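Local coordinates for protein PpBBE-like 1 D396N (Physcomitrella patens subsp. patens, PDB 6EO5) that is a flavin-dependent cellobiose oxidase of the berberine bridge enzyme-like family that carries bound FAD, at residues A[104-118]-A[206-218]. Numbering follows the deposited sequence.
Sequences QFSYNKAAKTAVVGA and GIVTQFTFRVHDV. With FAD (flavin-adenine dinucleotide), chain C.
Val116 and Phe211 form a hydrogen-bonded antiparallel pair, with Val116 N to Phe211 O at 2.8 Å, and Ala114 and Phe213 repeat the pattern two residues along. The axes of strands 113-117 and 207-214 run at 157°, as expected for antiparallel neighbours. Beyond the paired residues, Val215 N donates almost straight (174°) to Lys112 O, and Ala118 N donates to Thr209 O.

Apolar contacts line the face bearing Val116 and Phe213: Val116 CG2 meets the ring edge at Phe213 CD2 (3.7 Å), while Ala114 CB touches Val215 CG1 (3.8 Å). Helices 122-133 and 147-153 pack against this face.

The other face is mostly polar, with Val115 among its side chains. Gln104 NE2 donates to Gln210 OE1 at 3.3 Å, in the carbonyl plane and on a lone pair, although the two amide planes are 44° apart. Arg214, its chain bent at chi2 and chi3, brings its guanidinium edge to the 109-112 turn, where NH1 bonds weakly to Lys112 O.

At the far end Val208 grips the FAD adenine through two backbone bonds, N to N1A and O from N6A (each 3.0 Å). Hairpin 105-117 and strand 207-217, which also pairs with 170-176, thus supply three strands of the antiparallel sheet of the VAO-type FAD-binding domain.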
loop_
_atom_site.group_PDB
_atom_site.type_symbol
_atom_site.label_atom_id
_atom_site.label_comp_id
_atom_site.label_asym_id
_atom_site.label_seq_id
_atom_site.Cartn_x
_atom_site.Cartn_y
_atom_site.Cartn_z
ATOM N N GLN A 104 -5.265 -19.458 -1.522
ATOM C CA GLN A 104 -4.627 -20.414 -2.412
ATOM C C GLN A 104 -3.189 -19.988 -2.692
ATOM O O GLN A 104 -2.912 -18.813 -2.946
ATOM C CB GLN A 104 -5.427 -20.572 -3.716
ATOM C CG GLN A 104 -5.629 -19.330 -4.575
ATOM C CD GLN A 104 -6.941 -18.582 -4.275
ATOM O OE1 GLN A 104 -7.353 -18.441 -3.114
ATOM N NE2 GLN A 104 -7.593 -18.098 -5.328
ATOM N N PHE A 105 -2.263 -20.945 -2.594
ATOM C CA PHE A 105 -0.847 -20.677 -2.805
ATOM C C PHE A 105 -0.230 -21.784 -3.648
ATOM O O PHE A 105 -0.560 -22.959 -3.477
ATOM C CB PHE A 105 -0.094 -20.548 -1.467
ATOM C CG PHE A 105 1.370 -20.237 -1.623
ATOM C CD1 PHE A 105 1.802 -18.927 -1.784
ATOM C CD2 PHE A 105 2.313 -21.250 -1.618
ATOM C CE1 PHE A 105 3.154 -18.633 -1.937
ATOM C CE2 PHE A 105 3.668 -20.965 -1.766
ATOM C CZ PHE A 105 4.089 -19.663 -1.931
ATOM N N SER A 106 0.653 -21.400 -4.564
ATOM C CA SER A 106 1.465 -22.354 -5.306
ATOM C C SER A 106 2.620 -21.599 -5.954
ATOM O O SER A 106 2.444 -20.466 -6.404
ATOM C CB SER A 106 0.644 -23.105 -6.359
ATOM O OG SER A 106 0.278 -22.263 -7.433
ATOM N N TYR A 107 3.797 -22.224 -5.972
ATOM C CA TYR A 107 5.022 -21.637 -6.505
ATOM C C TYR A 107 5.483 -22.471 -7.692
ATOM O O TYR A 107 5.522 -23.701 -7.610
ATOM C CB TYR A 107 6.113 -21.573 -5.419
ATOM C CG TYR A 107 7.526 -21.321 -5.919
ATOM C CD1 TYR A 107 7.799 -20.297 -6.817
ATOM C CD2 TYR A 107 8.596 -22.099 -5.469
ATOM C CE1 TYR A 107 9.092 -20.068 -7.277
ATOM C CE2 TYR A 107 9.896 -21.872 -5.920
ATOM C CZ TYR A 107 10.135 -20.858 -6.821
ATOM O OH TYR A 107 11.411 -20.624 -7.282
ATOM N N ASN A 108 5.807 -21.810 -8.797
ATOM C CA ASN A 108 6.324 -22.474 -9.990
ATOM C C ASN A 108 7.792 -22.081 -10.135
ATOM O O ASN A 108 8.106 -20.986 -10.614
ATOM C CB ASN A 108 5.506 -22.093 -11.218
ATOM C CG ASN A 108 5.938 -22.840 -12.464
ATOM O OD1 ASN A 108 7.115 -23.157 -12.645
ATOM N ND2 ASN A 108 4.983 -23.120 -13.338
ATOM N N LYS A 109 8.691 -22.985 -9.735
ATOM C CA LYS A 109 10.110 -22.645 -9.686
ATOM C C LYS A 109 10.668 -22.383 -11.076
ATOM O O LYS A 109 11.444 -21.439 -11.277
ATOM C CB LYS A 109 10.899 -23.757 -8.999
ATOM C CG LYS A 109 12.395 -23.480 -8.917
ATOM C CD LYS A 109 13.163 -24.659 -8.349
ATOM C CE LYS A 109 14.665 -24.435 -8.449
ATOM N NZ LYS A 109 15.397 -25.115 -7.338
ATOM N N ALA A 110 10.285 -23.209 -12.050
ATOM C CA ALA A 110 10.829 -23.050 -13.392
ATOM C C ALA A 110 10.343 -21.759 -14.036
ATOM O O ALA A 110 11.105 -21.088 -14.741
ATOM C CB ALA A 110 10.459 -24.253 -14.253
ATOM N N ALA A 111 9.082 -21.392 -13.799
ATOM C CA ALA A 111 8.501 -20.202 -14.408
ATOM C C ALA A 111 8.767 -18.934 -13.610
ATOM O O ALA A 111 8.570 -17.840 -14.151
ATOM C CB ALA A 111 6.989 -20.376 -14.590
ATOM N N LYS A 112 9.218 -19.066 -12.356
ATOM C CA LYS A 112 9.461 -17.937 -11.457
ATOM C C LYS A 112 8.174 -17.142 -11.232
ATOM O O LYS A 112 8.150 -15.911 -11.300
ATOM C CB LYS A 112 10.590 -17.041 -11.976
ATOM C CG LYS A 112 11.977 -17.590 -11.748
ATOM C CD LYS A 112 12.933 -17.130 -12.856
ATOM C CE LYS A 112 14.304 -17.836 -12.775
ATOM N NZ LYS A 112 14.224 -19.344 -12.828
ATOM N N THR A 113 7.088 -17.868 -10.983
ATOM C CA THR A 113 5.793 -17.269 -10.702
ATOM C C THR A 113 5.178 -17.948 -9.485
ATOM O O THR A 113 5.611 -19.025 -9.065
ATOM C CB THR A 113 4.826 -17.379 -11.896
ATOM O OG1 THR A 113 4.313 -18.719 -11.987
ATOM C CG2 THR A 113 5.536 -17.026 -13.194
ATOM N N ALA A 114 4.166 -17.296 -8.914
ATOM C CA ALA A 114 3.412 -17.870 -7.811
ATOM C C ALA A 114 1.961 -17.442 -7.950
ATOM O O ALA A 114 1.666 -16.390 -8.524
ATOM C CB ALA A 114 3.972 -17.445 -6.447
ATOM N N VAL A 115 1.055 -18.270 -7.432
ATOM C CA VAL A 115 -0.370 -17.964 -7.401
ATOM C C VAL A 115 -0.733 -17.617 -5.967
ATOM O O VAL A 115 -0.451 -18.394 -5.046
ATOM C CB VAL A 115 -1.221 -19.134 -7.912
ATOM C CG1 VAL A 115 -2.693 -18.840 -7.672
ATOM C CG2 VAL A 115 -0.958 -19.371 -9.377
ATOM N N VAL A 116 -1.348 -16.451 -5.772
ATOM C CA VAL A 116 -1.695 -15.951 -4.445
ATOM C C VAL A 116 -3.171 -15.583 -4.438
ATOM O O VAL A 116 -3.641 -14.874 -5.334
ATOM C CB VAL A 116 -0.827 -14.740 -4.050
ATOM C CG1 VAL A 116 -1.147 -14.277 -2.651
ATOM C CG2 VAL A 116 0.633 -15.099 -4.156
ATOM N N GLY A 117 -3.903 -16.078 -3.440
ATOM C CA GLY A 117 -5.298 -15.707 -3.292
ATOM C C GLY A 117 -5.467 -14.343 -2.646
ATOM O O GLY A 117 -4.649 -13.909 -1.841
ATOM N N ALA A 118 -6.571 -13.669 -2.983
ATOM C CA ALA A 118 -6.743 -12.264 -2.626
ATOM C C ALA A 118 -6.926 -12.040 -1.128
ATOM O O ALA A 118 -7.027 -10.891 -0.681
ATOM C CB ALA A 118 -7.924 -11.669 -3.387
ATOM N N GLY A 206 -14.432 -4.685 -9.895
ATOM C CA GLY A 206 -14.872 -6.002 -9.504
ATOM C C GLY A 206 -14.032 -6.535 -8.371
ATOM O O GLY A 206 -13.195 -5.830 -7.796
ATOM N N ILE A 207 -14.247 -7.805 -8.048
ATOM C CA ILE A 207 -13.655 -8.435 -6.878
ATOM C C ILE A 207 -12.589 -9.404 -7.369
ATOM O O ILE A 207 -12.909 -10.480 -7.881
ATOM C CB ILE A 207 -14.715 -9.141 -6.028
ATOM C CG1 ILE A 207 -15.762 -8.118 -5.585
ATOM C CG2 ILE A 207 -14.060 -9.852 -4.849
ATOM C CD1 ILE A 207 -16.814 -8.655 -4.691
ATOM N N VAL A 208 -11.317 -9.021 -7.226
ATOM C CA VAL A 208 -10.214 -9.914 -7.566
ATOM C C VAL A 208 -10.218 -11.095 -6.607
ATOM O O VAL A 208 -10.288 -10.921 -5.383
ATOM C CB VAL A 208 -8.871 -9.168 -7.528
ATOM C CG1 VAL A 208 -7.705 -10.156 -7.692
ATOM C CG2 VAL A 208 -8.820 -8.109 -8.616
ATOM N N THR A 209 -10.165 -12.307 -7.157
ATOM C CA THR A 209 -10.138 -13.511 -6.335
ATOM C C THR A 209 -8.751 -14.121 -6.213
ATOM O O THR A 209 -8.449 -14.728 -5.180
ATOM C CB THR A 209 -11.099 -14.566 -6.887
ATOM O OG1 THR A 209 -10.812 -14.785 -8.275
ATOM C CG2 THR A 209 -12.541 -14.106 -6.717
ATOM N N GLN A 210 -7.896 -13.974 -7.225
ATOM C CA GLN A 210 -6.526 -14.433 -7.073
ATOM C C GLN A 210 -5.585 -13.626 -7.957
ATOM O O GLN A 210 -5.986 -13.032 -8.963
ATOM C CB GLN A 210 -6.395 -15.930 -7.370
ATOM C CG GLN A 210 -6.509 -16.325 -8.825
ATOM C CD GLN A 210 -6.001 -17.737 -9.054
ATOM O OE1 GLN A 210 -6.069 -18.586 -8.158
ATOM N NE2 GLN A 210 -5.466 -17.991 -10.247
ATOM N N PHE A 211 -4.319 -13.613 -7.547
ATOM C CA PHE A 211 -3.223 -12.992 -8.269
ATOM C C PHE A 211 -2.239 -14.051 -8.755
ATOM O O PHE A 211 -2.060 -15.097 -8.123
ATOM C CB PHE A 211 -2.452 -12.020 -7.375
ATOM C CG PHE A 211 -3.200 -10.793 -7.009
ATOM C CD1 PHE A 211 -3.127 -9.666 -7.811
ATOM C CD2 PHE A 211 -3.944 -10.742 -5.844
ATOM C CE1 PHE A 211 -3.802 -8.518 -7.480
ATOM C CE2 PHE A 211 -4.631 -9.585 -5.495
ATOM C CZ PHE A 211 -4.558 -8.471 -6.316
ATOM N N THR A 212 -1.566 -13.755 -9.862
ATOM C CA THR A 212 -0.371 -14.486 -10.267
ATOM C C THR A 212 0.781 -13.497 -10.343
ATOM O O THR A 212 0.737 -12.559 -11.149
ATOM C CB THR A 212 -0.548 -15.192 -11.611
ATOM O OG1 THR A 212 -1.636 -16.115 -11.521
ATOM C CG2 THR A 212 0.708 -15.956 -11.950
ATOM N N PHE A 213 1.809 -13.721 -9.518
ATOM C CA PHE A 213 2.934 -12.809 -9.357
ATOM C C PHE A 213 4.202 -13.367 -9.983
ATOM O O PHE A 213 4.473 -14.567 -9.897
ATOM C CB PHE A 213 3.211 -12.521 -7.880
ATOM C CG PHE A 213 2.192 -11.639 -7.235
ATOM C CD1 PHE A 213 2.137 -10.287 -7.550
ATOM C CD2 PHE A 213 1.292 -12.152 -6.314
ATOM C CE1 PHE A 213 1.211 -9.458 -6.959
ATOM C CE2 PHE A 213 0.357 -11.330 -5.715
ATOM C CZ PHE A 213 0.315 -9.976 -6.038
ATOM N N ARG A 214 4.968 -12.483 -10.617
ATOM C CA ARG A 214 6.381 -12.739 -10.861
ATOM C C ARG A 214 7.114 -12.691 -9.525
ATOM O O ARG A 214 6.889 -11.776 -8.725
ATOM C CB ARG A 214 6.949 -11.695 -11.824
ATOM C CG ARG A 214 8.445 -11.771 -12.025
ATOM C CD ARG A 214 8.801 -12.972 -12.907
ATOM N NE ARG A 214 8.219 -12.843 -14.248
ATOM C CZ ARG A 214 7.841 -13.868 -15.008
ATOM N NH1 ARG A 214 7.964 -15.109 -14.548
ATOM N NH2 ARG A 214 7.325 -13.654 -16.216
ATOM N N VAL A 215 7.953 -13.691 -9.255
ATOM C CA VAL A 215 8.680 -13.764 -7.990
ATOM C C VAL A 215 10.174 -13.633 -8.271
ATOM O O VAL A 215 10.625 -13.737 -9.411
ATOM C CB VAL A 215 8.362 -15.045 -7.195
ATOM C CG1 VAL A 215 6.873 -15.092 -6.855
ATOM C CG2 VAL A 215 8.805 -16.296 -7.952
ATOM N N HIS A 216 10.943 -13.368 -7.207
ATOM C CA HIS A 216 12.362 -13.036 -7.323
ATOM C C HIS A 216 13.200 -13.775 -6.286
ATOM O O HIS A 216 12.813 -13.875 -5.116
ATOM C CB HIS A 216 12.590 -11.530 -7.184
ATOM C CG HIS A 216 11.752 -10.717 -8.119
ATOM N ND1 HIS A 216 12.218 -10.261 -9.332
ATOM C CD2 HIS A 216 10.464 -10.305 -8.030
ATOM C CE1 HIS A 216 11.259 -9.590 -9.944
ATOM N NE2 HIS A 216 10.184 -9.604 -9.177
ATOM N N ASP A 217 14.364 -14.270 -6.730
ATOM C CA ASP A 217 15.266 -15.015 -5.863
ATOM C C ASP A 217 15.907 -14.101 -4.826
ATOM O O ASP A 217 16.544 -13.099 -5.172
ATOM C CB ASP A 217 16.351 -15.698 -6.695
ATOM C CG ASP A 217 17.401 -16.392 -5.830
ATOM O OD1 ASP A 217 17.039 -17.247 -4.975
ATOM O OD2 ASP A 217 18.591 -16.062 -5.992
ATOM N N VAL A 218 15.765 -14.470 -3.551
ATOM C CA VAL A 218 16.375 -13.729 -2.450
ATOM C C VAL A 218 17.123 -14.692 -1.530
ATOM O O VAL A 218 17.079 -14.562 -0.302
ATOM C CB VAL A 218 15.318 -12.924 -1.666
ATOM C CG1 VAL A 218 15.000 -11.628 -2.394
ATOM C CG2 VAL A 218 14.036 -13.744 -1.437
HETATM P PA FAD C . -8.205 -2.925 2.274
HETATM O O1A FAD C . -8.754 -1.826 3.170
HETATM O O2A FAD C . -8.843 -4.259 2.565
HETATM O O5B FAD C . -8.291 -2.583 0.699
HETATM C C5B FAD C . -8.023 -1.287 0.207
HETATM C C4B FAD C . -8.827 -1.012 -1.059
HETATM O O4B FAD C . -8.659 -2.070 -1.985
HETATM C C3B FAD C . -10.316 -0.912 -0.781
HETATM O O3B FAD C . -10.884 -0.011 -1.706
HETATM C C2B FAD C . -10.806 -2.302 -1.089
HETATM O O2B FAD C . -12.171 -2.315 -1.428
HETATM C C1B FAD C . -9.899 -2.708 -2.245
HETATM N N9A FAD C . -9.795 -4.183 -2.293
HETATM C C8A FAD C . -9.436 -5.018 -1.261
HETATM N N7A FAD C . -9.481 -6.295 -1.697
HETATM C C5A FAD C . -9.869 -6.293 -2.990
HETATM C C6A FAD C . -10.084 -7.315 -3.895
HETATM N N6A FAD C . -9.897 -8.576 -3.522
HETATM N N1A FAD C . -10.485 -7.017 -5.179
HETATM C C2A FAD C . -10.684 -5.706 -5.546
HETATM N N3A FAD C . -10.475 -4.687 -4.641
HETATM C C4A FAD C . -10.076 -4.977 -3.378
HETATM N N1 FAD C . 1.806 0.829 1.492
HETATM C C2 FAD C . 2.984 0.563 0.785
HETATM O O2 FAD C . 3.069 0.695 -0.454
HETATM N N3 FAD C . 4.096 0.121 1.482
HETATM C C4 FAD C . 4.049 -0.046 2.850
HETATM O O4 FAD C . 5.045 -0.451 3.440
HETATM C C4X FAD C . 2.882 0.221 3.551
HETATM N N5 FAD C . 2.830 0.007 4.912
HETATM C C5X FAD C . 1.607 -0.041 5.554
HETATM C C6 FAD C . 1.556 -0.396 6.898
HETATM C C7 FAD C . 0.340 -0.581 7.575
HETATM C C7M FAD C . 0.328 -0.985 9.032
HETATM C C8 FAD C . -0.855 -0.283 6.886
HETATM C C8M FAD C . -2.200 -0.345 7.584
HETATM C C9 FAD C . -0.777 0.164 5.554
HETATM C C9A FAD C . 0.441 0.273 4.861
HETATM N N10 FAD C . 0.550 0.754 3.549
HETATM C C10 FAD C . 1.742 0.621 2.862
HETATM C "C1'" FAD C . -0.651 1.149 2.756
HETATM C "C2'" FAD C . -1.203 -0.084 2.045
HETATM O "O2'" FAD C . -0.471 -0.424 0.890
HETATM C "C3'" FAD C . -2.637 0.190 1.653
HETATM O "O3'" FAD C . -3.321 0.471 2.849
HETATM C "C4'" FAD C . -3.223 -1.016 0.925
HETATM O "O4'" FAD C . -4.182 -0.558 -0.008
HETATM C "C5'" FAD C . -3.826 -2.007 1.918
HETATM O "O5'" FAD C . -4.496 -3.085 1.297
HETATM P P FAD C . -5.507 -3.977 2.189
HETATM O O1P FAD C . -5.995 -5.150 1.372
HETATM O O2P FAD C . -4.929 -4.399 3.514
HETATM O O3P FAD C . -6.632 -2.905 2.606
#